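Local coordinates for protein diaminopimelate decarboxylase (Aquifex aeolicus, PDB 2P3E) that probably catalyses the pyridoxal phosphate-dependent decarboxylation of meso-diaminopimelate to L-lysine, the last step of lysine biosynthesis by the diaminopimelate pathway, at residues L239-G244 and A274-E279. Numbering follows the deposited sequence.
Sequences LDIGGG and AKIILE
Leu239 meets Ala274 and Ile276 on one face of two neighbouring parallel strands, 238-240 and 275-278, which helix 258-269 links into a beta-alpha-beta unit of the TIM-barrel domain. Leu239 CG lies 3.7 Å from Ala274 CB, and Leu239 CB touches Ile276 CD1. Tyr226 of helix 214-231 reaches both Leu239 and Ala274, which places this face against helix 214-231. Further along, Ile241 CD1 approaches Ile276 CG2 at 4.1 Å. The other face carries Asp240 and Ile277: with CG1 of Ile277 beside the backbone N (chi1 -57°), the other branch, CG2, is swung to the far side from that N and comes to 3.7 Å from Asp240 OD2.

The register pairs Leu239 with Ile276 and Asp240 with Ile277 (CA to CA 4.3 Å for the latter), and three backbone bonds run along it, each of 2.9 Å: Leu239 N gives to Lys275 O, Ile277 N to Leu239 O, and Ile241 N to Ile277 O. Past the regular pairing, Glu279 N still reaches Gly242 O.

At the polar edge the Asp240 and Glu279 carboxylates stand almost perpendicular (84°), with Asp240 OD2 only 2.6 Å from Glu279 OE2. Asp240 OD2 also takes a weak hydrogen bond from Asn128 ND2. Glu279 OE1 is bonded to His202, and Gly244 and Glu279 belong to the probable pyridoxal phosphate site, which is consistent with Asp240 being a second-shell neighbour of a cofactor-site residue. An alanine in place of Asp240 removes the carboxylate, which would probably leave Gly242 N without its side-chain acceptor and open a gap beside Glu279. The turn concerned is an Asx turn, in which Gly242 N donates to Asp240 OD1 over 3.2 Å, nearly along the C-O axis of the carboxylate.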
loop_
_atom_site.group_PDB
_atom_site.type_symbol
_atom_site.label_atom_id
_atom_site.label_comp_id
_atom_site.label_asym_id
_atom_site.label_seq_id
_atom_site.Cartn_x
_atom_site.Cartn_y
_atom_site.Cartn_z
ATOM N N LEU B 239 17.015 18.166 -22.903
ATOM C CA LEU B 239 15.909 18.831 -22.236
ATOM C C LEU B 239 14.863 17.771 -21.973
ATOM O O LEU B 239 14.177 17.309 -22.887
ATOM C CB LEU B 239 15.324 19.946 -23.096
ATOM C CG LEU B 239 16.254 21.123 -23.411
ATOM C CD1 LEU B 239 15.504 22.151 -24.260
ATOM C CD2 LEU B 239 16.832 21.761 -22.138
ATOM N N ASP B 240 14.786 17.370 -20.713
ATOM C CA ASP B 240 13.859 16.348 -20.267
ATOM C C ASP B 240 12.611 17.065 -19.723
ATOM O O ASP B 240 12.646 17.648 -18.641
ATOM C CB ASP B 240 14.553 15.480 -19.193
ATOM C CG ASP B 240 13.703 14.310 -18.730
ATOM O OD1 ASP B 240 12.464 14.344 -18.888
ATOM O OD2 ASP B 240 14.296 13.359 -18.177
ATOM N N ILE B 241 11.515 17.005 -20.478
ATOM C CA ILE B 241 10.338 17.790 -20.144
ATOM C C ILE B 241 9.283 16.982 -19.377
ATOM O O ILE B 241 8.166 17.442 -19.175
ATOM C CB ILE B 241 9.766 18.530 -21.374
ATOM C CG1 ILE B 241 9.391 17.547 -22.489
ATOM C CG2 ILE B 241 10.806 19.516 -21.910
ATOM C CD1 ILE B 241 8.546 18.182 -23.619
ATOM N N GLY B 242 9.656 15.784 -18.948
ATOM C CA GLY B 242 8.846 15.035 -17.990
ATOM C C GLY B 242 7.718 14.238 -18.597
ATOM O O GLY B 242 7.635 14.058 -19.831
ATOM N N GLY B 243 6.843 13.744 -17.720
ATOM C CA GLY B 243 5.673 13.006 -18.167
ATOM C C GLY B 243 4.437 13.775 -17.752
ATOM O O GLY B 243 4.429 15.010 -17.776
ATOM N N GLY B 244 3.392 13.051 -17.368
ATOM C CA GLY B 244 2.214 13.676 -16.774
ATOM C C GLY B 244 0.982 13.809 -17.646
ATOM O O GLY B 244 -0.065 14.231 -17.151
ATOM N N ALA B 274 18.951 20.958 -28.374
ATOM C CA ALA B 274 19.000 19.831 -27.444
ATOM C C ALA B 274 18.098 18.663 -27.849
ATOM O O ALA B 274 17.077 18.855 -28.512
ATOM C CB ALA B 274 18.671 20.303 -26.038
ATOM N N LYS B 275 18.501 17.445 -27.482
ATOM C CA LYS B 275 17.632 16.275 -27.638
ATOM C C LYS B 275 16.584 16.311 -26.533
ATOM O O LYS B 275 16.918 16.540 -25.361
ATOM C CB LYS B 275 18.432 14.972 -27.574
ATOM C CG LYS B 275 17.605 13.695 -27.896
ATOM C CD LYS B 275 18.507 12.569 -28.335
ATOM C CE LYS B 275 17.741 11.272 -28.539
ATOM N NZ LYS B 275 17.129 11.225 -29.911
ATOM N N ILE B 276 15.330 16.081 -26.921
ATOM C CA ILE B 276 14.196 16.166 -26.010
ATOM C C ILE B 276 13.988 14.779 -25.400
ATOM O O ILE B 276 14.153 13.769 -26.079
ATOM C CB ILE B 276 12.916 16.647 -26.735
ATOM C CG1 ILE B 276 13.169 17.969 -27.512
ATOM C CG2 ILE B 276 11.713 16.759 -25.744
ATOM C CD1 ILE B 276 13.802 19.111 -26.677
ATOM N N ILE B 277 13.687 14.750 -24.107
ATOM C CA ILE B 277 13.365 13.508 -23.408
ATOM C C ILE B 277 11.966 13.673 -22.815
ATOM O O ILE B 277 11.662 14.709 -22.229
ATOM C CB ILE B 277 14.385 13.185 -22.294
ATOM C CG1 ILE B 277 15.815 13.112 -22.866
ATOM C CG2 ILE B 277 14.016 11.838 -21.582
ATOM C CD1 ILE B 277 16.917 12.844 -21.817
ATOM N N LEU B 278 11.115 12.667 -23.021
ATOM C CA LEU B 278 9.794 12.599 -22.385
ATOM C C LEU B 278 9.754 11.380 -21.472
ATOM O O LEU B 278 10.417 10.379 -21.754
ATOM C CB LEU B 278 8.670 12.475 -23.423
ATOM C CG LEU B 278 8.434 13.585 -24.458
ATOM C CD1 LEU B 278 7.147 13.286 -25.213
ATOM C CD2 LEU B 278 8.266 14.863 -23.763
ATOM N N GLU B 279 8.956 11.457 -20.407
ATOM C CA GLU B 279 8.885 10.389 -19.397
ATOM C C GLU B 279 7.463 9.842 -19.130
ATOM O O GLU B 279 7.019 9.832 -17.982
ATOM C CB GLU B 279 9.492 10.887 -18.084
ATOM C CG GLU B 279 10.904 11.453 -18.240
ATOM C CD GLU B 279 11.426 12.095 -16.972
ATOM O OE1 GLU B 279 10.635 12.733 -16.233
ATOM O OE2 GLU B 279 12.639 11.982 -16.729
#